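Local coordinates for CLIP-associating protein 2 (PDB 3WOZ), which probably binds tubulin and regulates microtubule dynamics through TOG domains built of HEAT repeats, one of which forms this structure, at residues F63-V71 with V104-I114; S140-L148 with W179-V188. All coordinates share one frame; numbering follows the deposited sequence.

Contact 1 of 2, residues F63-V71 with V104-I114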
loop_
_atom_site.group_PDB
_atom_site.type_symbol
_atom_site.label_atom_id
_atom_site.label_comp_id
_atom_site.label_asym_id
_atom_site.label_seq_id
_atom_site.Cartn_x
_atom_site.Cartn_y
_atom_site.Cartn_z
ATOM N N PHE A 63 -6.196 -16.948 4.408
ATOM C CA PHE A 63 -5.542 -15.735 3.916
ATOM C C PHE A 63 -6.253 -15.142 2.697
ATOM O O PHE A 63 -6.463 -13.935 2.633
ATOM C CB PHE A 63 -4.053 -15.989 3.625
ATOM C CG PHE A 63 -3.310 -14.779 3.116
ATOM C CD1 PHE A 63 -2.922 -14.698 1.782
ATOM C CD2 PHE A 63 -3.007 -13.716 3.966
ATOM C CE1 PHE A 63 -2.234 -13.586 1.298
ATOM C CE2 PHE A 63 -2.323 -12.597 3.495
ATOM C CZ PHE A 63 -1.933 -12.532 2.156
ATOM N N SER A 64 -6.622 -15.992 1.745
ATOM C CA SER A 64 -7.385 -15.564 0.572
ATOM C C SER A 64 -8.767 -15.022 0.929
ATOM O O SER A 64 -9.216 -14.040 0.338
ATOM C CB SER A 64 -7.500 -16.690 -0.449
ATOM O OG SER A 64 -6.365 -16.688 -1.291
HETATM N N MSE A 65 -9.429 -15.664 1.891
HETATM C CA MSE A 65 -10.703 -15.171 2.422
HETATM C C MSE A 65 -10.551 -13.826 3.140
HETATM O O MSE A 65 -11.446 -12.978 3.082
HETATM C CB MSE A 65 -11.301 -16.178 3.395
HETATM C CG MSE A 65 -11.866 -17.432 2.762
HETATM SE SE MSE A 65 -12.549 -18.574 4.188
HETATM C CE MSE A 65 -13.954 -17.383 4.842
ATOM N N PHE A 66 -9.424 -13.658 3.834
ATOM C CA PHE A 66 -9.086 -12.409 4.518
ATOM C C PHE A 66 -8.940 -11.266 3.514
ATOM O O PHE A 66 -9.533 -10.203 3.692
ATOM C CB PHE A 66 -7.817 -12.592 5.368
ATOM C CG PHE A 66 -7.015 -11.331 5.581
ATOM C CD1 PHE A 66 -7.508 -10.285 6.363
ATOM C CD2 PHE A 66 -5.744 -11.204 5.021
ATOM C CE1 PHE A 66 -6.753 -9.125 6.567
ATOM C CE2 PHE A 66 -4.976 -10.051 5.222
ATOM C CZ PHE A 66 -5.482 -9.007 5.992
ATOM N N LEU A 67 -8.165 -11.499 2.456
ATOM C CA LEU A 67 -8.011 -10.527 1.369
ATOM C C LEU A 67 -9.340 -10.090 0.750
ATOM O O LEU A 67 -9.508 -8.920 0.410
ATOM C CB LEU A 67 -7.094 -11.071 0.274
ATOM C CG LEU A 67 -5.608 -11.202 0.613
ATOM C CD1 LEU A 67 -4.890 -11.851 -0.556
ATOM C CD2 LEU A 67 -4.974 -9.839 0.980
ATOM N N GLU A 68 -10.271 -11.033 0.608
ATOM C CA GLU A 68 -11.600 -10.735 0.064
ATOM C C GLU A 68 -12.448 -9.918 1.028
ATOM O O GLU A 68 -13.214 -9.062 0.607
ATOM C CB GLU A 68 -12.343 -12.020 -0.306
ATOM C CG GLU A 68 -11.801 -12.696 -1.544
ATOM C CD GLU A 68 -12.364 -14.090 -1.759
ATOM O OE1 GLU A 68 -12.449 -14.867 -0.782
ATOM O OE2 GLU A 68 -12.707 -14.410 -2.916
ATOM N N THR A 69 -12.318 -10.207 2.316
ATOM C CA THR A 69 -13.051 -9.495 3.358
ATOM C C THR A 69 -12.575 -8.042 3.482
ATOM O O THR A 69 -13.364 -7.155 3.810
ATOM C CB THR A 69 -12.912 -10.216 4.719
ATOM O OG1 THR A 69 -13.116 -11.619 4.532
ATOM C CG2 THR A 69 -13.936 -9.698 5.732
ATOM N N LEU A 70 -11.289 -7.811 3.207
ATOM C CA LEU A 70 -10.688 -6.472 3.279
ATOM C C LEU A 70 -11.418 -5.457 2.412
ATOM O O LEU A 70 -11.571 -4.299 2.806
ATOM C CB LEU A 70 -9.207 -6.503 2.873
ATOM C CG LEU A 70 -8.101 -6.696 3.917
ATOM C CD1 LEU A 70 -6.738 -6.635 3.229
ATOM C CD2 LEU A 70 -8.169 -5.645 5.029
ATOM N N VAL A 71 -11.872 -5.901 1.239
ATOM C CA VAL A 71 -12.558 -5.036 0.277
ATOM C C VAL A 71 -13.799 -4.414 0.917
ATOM O O VAL A 71 -13.970 -3.197 0.895
ATOM C CB VAL A 71 -12.924 -5.805 -1.019
ATOM C CG1 VAL A 71 -13.821 -4.966 -1.934
ATOM C CG2 VAL A 71 -11.661 -6.222 -1.758
ATOM N N VAL A 104 -4.114 -15.363 -5.951
ATOM C CA VAL A 104 -3.935 -14.614 -4.711
ATOM C C VAL A 104 -3.433 -13.187 -4.981
ATOM O O VAL A 104 -3.897 -12.239 -4.343
ATOM C CB VAL A 104 -3.011 -15.373 -3.719
ATOM C CG1 VAL A 104 -2.884 -14.626 -2.401
ATOM C CG2 VAL A 104 -3.553 -16.771 -3.456
ATOM N N GLN A 105 -2.507 -13.034 -5.931
ATOM C CA GLN A 105 -2.028 -11.710 -6.355
ATOM C C GLN A 105 -3.164 -10.812 -6.828
ATOM O O GLN A 105 -3.156 -9.606 -6.568
ATOM C CB GLN A 105 -0.976 -11.816 -7.469
ATOM C CG GLN A 105 0.442 -12.093 -6.983
ATOM C CD GLN A 105 1.516 -11.738 -8.020
ATOM O OE1 GLN A 105 1.424 -10.717 -8.708
ATOM N NE2 GLN A 105 2.534 -12.586 -8.130
ATOM N N ALA A 106 -4.132 -11.399 -7.537
ATOM C CA ALA A 106 -5.306 -10.659 -7.988
ATOM C C ALA A 106 -6.084 -10.053 -6.812
ATOM O O ALA A 106 -6.570 -8.923 -6.900
ATOM C CB ALA A 106 -6.215 -11.548 -8.837
ATOM N N LYS A 107 -6.171 -10.803 -5.715
ATOM C CA LYS A 107 -6.887 -10.367 -4.518
ATOM C C LYS A 107 -6.143 -9.256 -3.768
ATOM O O LYS A 107 -6.770 -8.385 -3.176
ATOM C CB LYS A 107 -7.142 -11.555 -3.587
ATOM C CG LYS A 107 -8.096 -12.619 -4.146
ATOM C CD LYS A 107 -8.045 -13.880 -3.279
ATOM C CE LYS A 107 -9.254 -14.794 -3.498
ATOM N NZ LYS A 107 -9.350 -15.327 -4.888
ATOM N N VAL A 108 -4.812 -9.313 -3.786
ATOM C CA VAL A 108 -3.971 -8.273 -3.194
ATOM C C VAL A 108 -4.096 -7.008 -4.033
ATOM O O VAL A 108 -4.310 -5.920 -3.496
ATOM C CB VAL A 108 -2.480 -8.695 -3.108
ATOM C CG1 VAL A 108 -1.645 -7.588 -2.466
ATOM C CG2 VAL A 108 -2.325 -9.987 -2.327
ATOM N N GLN A 109 -3.981 -7.159 -5.353
ATOM C CA GLN A 109 -4.137 -6.027 -6.267
ATOM C C GLN A 109 -5.493 -5.344 -6.085
ATOM O O GLN A 109 -5.574 -4.114 -6.042
ATOM C CB GLN A 109 -3.929 -6.449 -7.726
ATOM C CG GLN A 109 -3.846 -5.274 -8.705
ATOM C CD GLN A 109 -2.724 -4.305 -8.350
ATOM O OE1 GLN A 109 -1.545 -4.622 -8.502
ATOM N NE2 GLN A 109 -3.089 -3.124 -7.865
ATOM N N LYS A 110 -6.544 -6.152 -5.952
ATOM C CA LYS A 110 -7.894 -5.647 -5.737
ATOM C C LYS A 110 -7.981 -4.844 -4.439
ATOM O O LYS A 110 -8.527 -3.740 -4.428
ATOM C CB LYS A 110 -8.909 -6.799 -5.736
ATOM C CG LYS A 110 -10.333 -6.409 -5.324
ATOM C CD LYS A 110 -10.987 -5.491 -6.348
ATOM C CE LYS A 110 -12.454 -5.255 -6.031
ATOM N NZ LYS A 110 -12.995 -4.145 -6.869
ATOM N N ALA A 111 -7.449 -5.408 -3.357
ATOM C CA ALA A 111 -7.388 -4.715 -2.072
ATOM C C ALA A 111 -6.608 -3.398 -2.164
ATOM O O ALA A 111 -7.012 -2.393 -1.575
ATOM C CB ALA A 111 -6.797 -5.619 -1.006
ATOM N N LEU A 112 -5.498 -3.409 -2.904
ATOM C CA LEU A 112 -4.719 -2.197 -3.152
ATOM C C LEU A 112 -5.525 -1.149 -3.916
ATOM O O LEU A 112 -5.454 0.037 -3.593
ATOM C CB LEU A 112 -3.432 -2.507 -3.929
ATOM C CG LEU A 112 -2.231 -3.102 -3.194
ATOM C CD1 LEU A 112 -1.204 -3.597 -4.209
ATOM C CD2 LEU A 112 -1.599 -2.083 -2.229
ATOM N N ASP A 113 -6.276 -1.592 -4.929
ATOM C CA ASP A 113 -7.078 -0.684 -5.748
ATOM C C ASP A 113 -8.175 -0.026 -4.911
ATOM O O ASP A 113 -8.419 1.175 -5.032
ATOM C CB ASP A 113 -7.705 -1.419 -6.944
ATOM C CG ASP A 113 -6.677 -1.876 -7.971
ATOM O OD1 ASP A 113 -5.511 -1.418 -7.957
ATOM O OD2 ASP A 113 -7.050 -2.705 -8.818
ATOM N N ILE A 114 -8.824 -0.826 -4.067
ATOM C CA ILE A 114 -9.845 -0.340 -3.140
ATOM C C ILE A 114 -9.236 0.691 -2.183
ATOM O O ILE A 114 -9.772 1.784 -2.025
ATOM C CB ILE A 114 -10.499 -1.513 -2.347
ATOM C CG1 ILE A 114 -11.187 -2.505 -3.295
ATOM C CG2 ILE A 114 -11.477 -1.001 -1.288
ATOM C CD1 ILE A 114 -12.265 -1.913 -4.167
HETATM O O HOH W 1 -9.390 -8.744 -2.329
#
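The Phe63 ring meets Val104 at its edge, close to the ring plane, with CE1 of Phe63 3.9 Å from CG1 of Val104. One face of the same ring is taken by CG of Leu67, one turn further along helix 60-77 and offset toward the rim. Leu67 reaches the partner helix with CD1, which lies 3.6 Å from Val108 CG2 and also touches CG1 of Val104 and CB of Lys107. Val104 divides its two methyls: CG1, anti to the backbone N (chi1 -177°), faces Phe63 and Leu67, while CG2 approaches the hydroxyl of Ser64.

Further along, Val71 spreads both methyls over helix 102-118, CG2 against Lys110 CG and CG1 against Ile114 CG1. Ala111 is level with Val71, their CA atoms 5.7 Å apart, and its CB touches Leu70 CD1. The segment axes approach to 9.0 Å and run nearly parallel, at 22°, consistent with the side-by-side stacking of helices in a HEAT-repeat array. Helix 85-96, the intervening helix, touches Phe63 through Lys95.

No direct hydrogen bond joins the segments. A water instead donates to two carbonyl oxygens, one on each helix, 2.7 Å from Leu67 O and 2.8 Å from Lys107 O. Lys107 runs its aliphatic chain past Ser64 and lays CE 3.5 Å from Glu68 OE2. The bend at chi4 (63°) carries NZ past the carboxylate, and the salt bridge from Lys107 NZ to Glu68 OE2 is long at 4.0 Å. The contact is therefore mainly apolar, its few polar links being a bridging water between carbonyls and a loose ion pair that probably adds modest electrostatic attraction at the solvent-exposed side chain of Glu68.

Contact 2 of 2, residues S140-L148 with W179-V188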
loop_
_atom_site.group_PDB
_atom_site.type_symbol
_atom_site.label_atom_id
_atom_site.label_comp_id
_atom_site.label_asym_id
_atom_site.label_seq_id
_atom_site.Cartn_x
_atom_site.Cartn_y
_atom_site.Cartn_z
ATOM N N SER A 140 12.796 -6.495 -1.438
ATOM C CA SER A 140 13.174 -7.255 -2.620
ATOM C C SER A 140 12.861 -6.450 -3.878
ATOM O O SER A 140 12.202 -5.406 -3.814
ATOM C CB SER A 140 12.414 -8.581 -2.648
ATOM O OG SER A 140 11.031 -8.369 -2.896
ATOM N N LEU A 141 13.328 -6.943 -5.021
ATOM C CA LEU A 141 13.051 -6.307 -6.306
ATOM C C LEU A 141 11.543 -6.185 -6.581
ATOM O O LEU A 141 11.078 -5.166 -7.088
ATOM C CB LEU A 141 13.746 -7.063 -7.447
ATOM C CG LEU A 141 15.272 -7.243 -7.403
ATOM C CD1 LEU A 141 15.710 -8.367 -8.341
ATOM C CD2 LEU A 141 16.012 -5.943 -7.728
ATOM N N LYS A 142 10.790 -7.226 -6.234
ATOM C CA LYS A 142 9.347 -7.263 -6.493
ATOM C C LYS A 142 8.543 -6.345 -5.565
ATOM O O LYS A 142 7.529 -5.790 -5.979
ATOM C CB LYS A 142 8.825 -8.702 -6.441
ATOM C CG LYS A 142 9.283 -9.548 -7.623
ATOM C CD LYS A 142 9.115 -11.035 -7.364
ATOM C CE LYS A 142 9.618 -11.865 -8.542
ATOM N NZ LYS A 142 8.828 -11.620 -9.787
ATOM N N VAL A 143 9.002 -6.187 -4.324
ATOM C CA VAL A 143 8.410 -5.211 -3.395
ATOM C C VAL A 143 8.601 -3.784 -3.931
ATOM O O VAL A 143 7.670 -2.973 -3.892
ATOM C CB VAL A 143 8.966 -5.352 -1.945
ATOM C CG1 VAL A 143 8.458 -4.229 -1.044
ATOM C CG2 VAL A 143 8.576 -6.694 -1.346
ATOM N N LYS A 144 9.796 -3.504 -4.454
ATOM C CA LYS A 144 10.107 -2.210 -5.073
ATOM C C LYS A 144 9.178 -1.926 -6.247
ATOM O O LYS A 144 8.625 -0.833 -6.360
ATOM C CB LYS A 144 11.564 -2.168 -5.550
ATOM C CG LYS A 144 12.600 -1.979 -4.442
ATOM C CD LYS A 144 14.017 -2.040 -5.029
ATOM C CE LYS A 144 15.087 -2.064 -3.946
ATOM N NZ LYS A 144 16.431 -2.335 -4.536
ATOM N N VAL A 145 9.012 -2.921 -7.116
ATOM C CA VAL A 145 8.105 -2.829 -8.260
ATOM C C VAL A 145 6.688 -2.454 -7.805
ATOM O O VAL A 145 6.076 -1.536 -8.348
ATOM C CB VAL A 145 8.091 -4.165 -9.073
ATOM C CG1 VAL A 145 6.947 -4.194 -10.081
ATOM C CG2 VAL A 145 9.431 -4.379 -9.784
ATOM N N ALA A 146 6.187 -3.165 -6.801
ATOM C CA ALA A 146 4.842 -2.943 -6.271
ATOM C C ALA A 146 4.671 -1.540 -5.669
ATOM O O ALA A 146 3.677 -0.862 -5.941
ATOM C CB ALA A 146 4.491 -4.020 -5.252
ATOM N N ILE A 147 5.644 -1.112 -4.866
ATOM C CA ILE A 147 5.654 0.254 -4.320
ATOM C C ILE A 147 5.608 1.288 -5.438
ATOM O O ILE A 147 4.792 2.206 -5.396
ATOM C CB ILE A 147 6.891 0.526 -3.432
ATOM C CG1 ILE A 147 6.816 -0.286 -2.142
ATOM C CG2 ILE A 147 7.020 2.024 -3.109
ATOM C CD1 ILE A 147 8.180 -0.582 -1.536
ATOM N N LEU A 148 6.474 1.121 -6.438
ATOM C CA LEU A 148 6.578 2.062 -7.556
ATOM C C LEU A 148 5.319 2.111 -8.422
ATOM O O LEU A 148 4.835 3.196 -8.766
ATOM C CB LEU A 148 7.816 1.762 -8.413
ATOM C CG LEU A 148 9.194 1.938 -7.752
ATOM C CD1 LEU A 148 10.283 1.218 -8.557
ATOM C CD2 LEU A 148 9.552 3.422 -7.524
ATOM N N TRP A 179 17.277 3.427 -8.560
ATOM C CA TRP A 179 16.496 2.251 -8.944
ATOM C C TRP A 179 16.151 2.272 -10.437
ATOM O O TRP A 179 15.776 1.249 -11.014
ATOM C CB TRP A 179 15.214 2.143 -8.104
ATOM C CG TRP A 179 15.434 1.861 -6.632
ATOM C CD1 TRP A 179 16.614 1.534 -6.023
ATOM C CD2 TRP A 179 14.437 1.851 -5.600
ATOM N NE1 TRP A 179 16.415 1.336 -4.677
ATOM C CE2 TRP A 179 15.090 1.523 -4.390
ATOM C CE3 TRP A 179 13.054 2.088 -5.579
ATOM C CZ2 TRP A 179 14.409 1.430 -3.171
ATOM C CZ3 TRP A 179 12.378 1.998 -4.362
ATOM C CH2 TRP A 179 13.059 1.669 -3.177
ATOM N N THR A 180 16.290 3.441 -11.057
ATOM C CA THR A 180 16.011 3.605 -12.481
ATOM C C THR A 180 17.150 3.061 -13.353
ATOM O O THR A 180 16.987 2.872 -14.561
ATOM C CB THR A 180 15.741 5.081 -12.834
ATOM O OG1 THR A 180 15.118 5.739 -11.723
ATOM C CG2 THR A 180 14.833 5.178 -14.031
ATOM N N THR A 181 18.298 2.811 -12.733
ATOM C CA THR A 181 19.445 2.236 -13.430
ATOM C C THR A 181 19.610 0.759 -13.065
ATOM O O THR A 181 20.536 0.098 -13.542
ATOM C CB THR A 181 20.759 3.014 -13.130
ATOM O OG1 THR A 181 21.050 2.959 -11.728
ATOM C CG2 THR A 181 20.641 4.467 -13.565
ATOM N N GLU A 182 18.692 0.261 -12.232
ATOM C CA GLU A 182 18.723 -1.101 -11.680
ATOM C C GLU A 182 19.045 -2.178 -12.721
ATOM O O GLU A 182 18.251 -2.412 -13.638
ATOM C CB GLU A 182 17.401 -1.416 -10.963
ATOM C CG GLU A 182 17.334 -2.788 -10.292
ATOM C CD GLU A 182 18.424 -2.994 -9.255
ATOM O OE1 GLU A 182 18.326 -2.411 -8.156
ATOM O OE2 GLU A 182 19.376 -3.748 -9.540
ATOM N N PRO A 183 20.220 -2.827 -12.582
ATOM C CA PRO A 183 20.666 -3.867 -13.516
ATOM C C PRO A 183 19.954 -5.211 -13.328
ATOM O O PRO A 183 19.768 -5.949 -14.298
ATOM C CB PRO A 183 22.160 -4.006 -13.193
ATOM C CG PRO A 183 22.270 -3.604 -11.757
ATOM C CD PRO A 183 21.255 -2.511 -11.576
ATOM N N LYS A 184 19.565 -5.516 -12.091
ATOM C CA LYS A 184 18.943 -6.797 -11.754
ATOM C C LYS A 184 17.506 -6.930 -12.260
ATOM O O LYS A 184 16.999 -8.044 -12.412
ATOM C CB LYS A 184 18.995 -7.038 -10.242
ATOM C CG LYS A 184 20.387 -7.373 -9.714
ATOM C CD LYS A 184 20.409 -7.539 -8.192
ATOM C CE LYS A 184 20.499 -6.196 -7.466
ATOM N NZ LYS A 184 21.772 -5.468 -7.762
ATOM N N SER A 185 16.853 -5.800 -12.525
ATOM C CA SER A 185 15.451 -5.820 -12.928
ATOM C C SER A 185 15.074 -4.718 -13.914
ATOM O O SER A 185 15.123 -3.526 -13.592
ATOM C CB SER A 185 14.540 -5.777 -11.692
ATOM O OG SER A 185 13.171 -5.709 -12.056
ATOM N N SER A 186 14.689 -5.140 -15.115
ATOM C CA SER A 186 14.082 -4.257 -16.106
ATOM C C SER A 186 12.744 -3.708 -15.603
ATOM O O SER A 186 12.328 -2.615 -15.990
ATOM C CB SER A 186 13.885 -5.006 -17.426
ATOM O OG SER A 186 13.099 -4.255 -18.337
ATOM N N ASP A 187 12.081 -4.475 -14.740
ATOM C CA ASP A 187 10.802 -4.069 -14.157
ATOM C C ASP A 187 10.943 -2.893 -13.189
ATOM O O ASP A 187 10.140 -1.962 -13.222
ATOM C CB ASP A 187 10.110 -5.256 -13.484
ATOM C CG ASP A 187 9.595 -6.274 -14.486
ATOM O OD1 ASP A 187 9.258 -5.886 -15.625
ATOM O OD2 ASP A 187 9.520 -7.466 -14.130
ATOM N N VAL A 188 11.965 -2.937 -12.339
ATOM C CA VAL A 188 12.299 -1.790 -11.497
ATOM C C VAL A 188 12.615 -0.574 -12.377
ATOM O O VAL A 188 12.055 0.504 -12.159
ATOM C CB VAL A 188 13.462 -2.102 -10.525
ATOM C CG1 VAL A 188 13.783 -0.893 -9.672
ATOM C CG2 VAL A 188 13.097 -3.266 -9.627
#
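Val145 and Val188 bring the two backbones closest, with their CA atoms 5.4 Å apart, where the first turns of helix 141-155 meet the start of helix 186-202. Both helices begin with a serine N-cap: Ser140 OG accepts a weak bond from Val143 N, and Ser185 OG is held more firmly by Val188 N at 3.0 Å, the N-H pointing nearly straight at it (165°). Between Trp179 and Ser185 the chain loops around, and Glu182 steadies this turn by accepting from Lys184 N through the anti lone pair of OE2, which also forms a salt bridge with Lys184 NZ.

Lys144 carries much of the contact. Extended beyond CG, it lays its methylenes across one face of the Trp179 indole, CD standing over the six-membered ring 3.9 Å from its centroid in a CH-pi contact. The ammonium continues toward the five-membered ring, where NZ lies 4.2 Å from the centroid, an off-centre cation-pi interaction. Glu182 OE1 is 4.1 Å from the same NZ, beyond salt-bridge distance but near enough that its charge would probably favour the ammonium.

In this HEAT-repeat array the contact joins helix 141-155 to Trp179, the turn after it and the start of helix 186-202, and helix 121-133 touches Trp179 through Thr132. Val188 supplies apolar contacts with both methyls: CG1, anti to the backbone N (chi1 180°), meets Leu148 CD1, leaving CG2 to meet Val145 CG2 at 3.8 Å. That leucine methyl also approaches Trp179 CE3 obliquely. Toward the loop, Leu141 sends both methyls to the turn, CD1 lying 4.0 Å from Lys184 CB and CD2 close to Glu182 CD and Ser185 CB. Val145 CG2 also rests against CB of Asp187.

How the contacts relate
The two contacts come in series along one chain: contact 1, between helices 60-77 and 102-118, is complete before contact 2 begins on helix 141-155 and continues to the loop and start of helix 186-202. Their centres lie 23 Å apart and their nearest atoms about 6 Å apart without touching. Helix 85-96 touches residues on both pairs of segments: Phe63 and Gln105 on one, Ala146 and Ile147 on the other. Contact 1 joins two nearly parallel helices and contact 2 a helix to a turn and the helix start after it, consistent with the elongated all-helical HEAT-repeat array of a TOG domain and with its proposed tubulin binding.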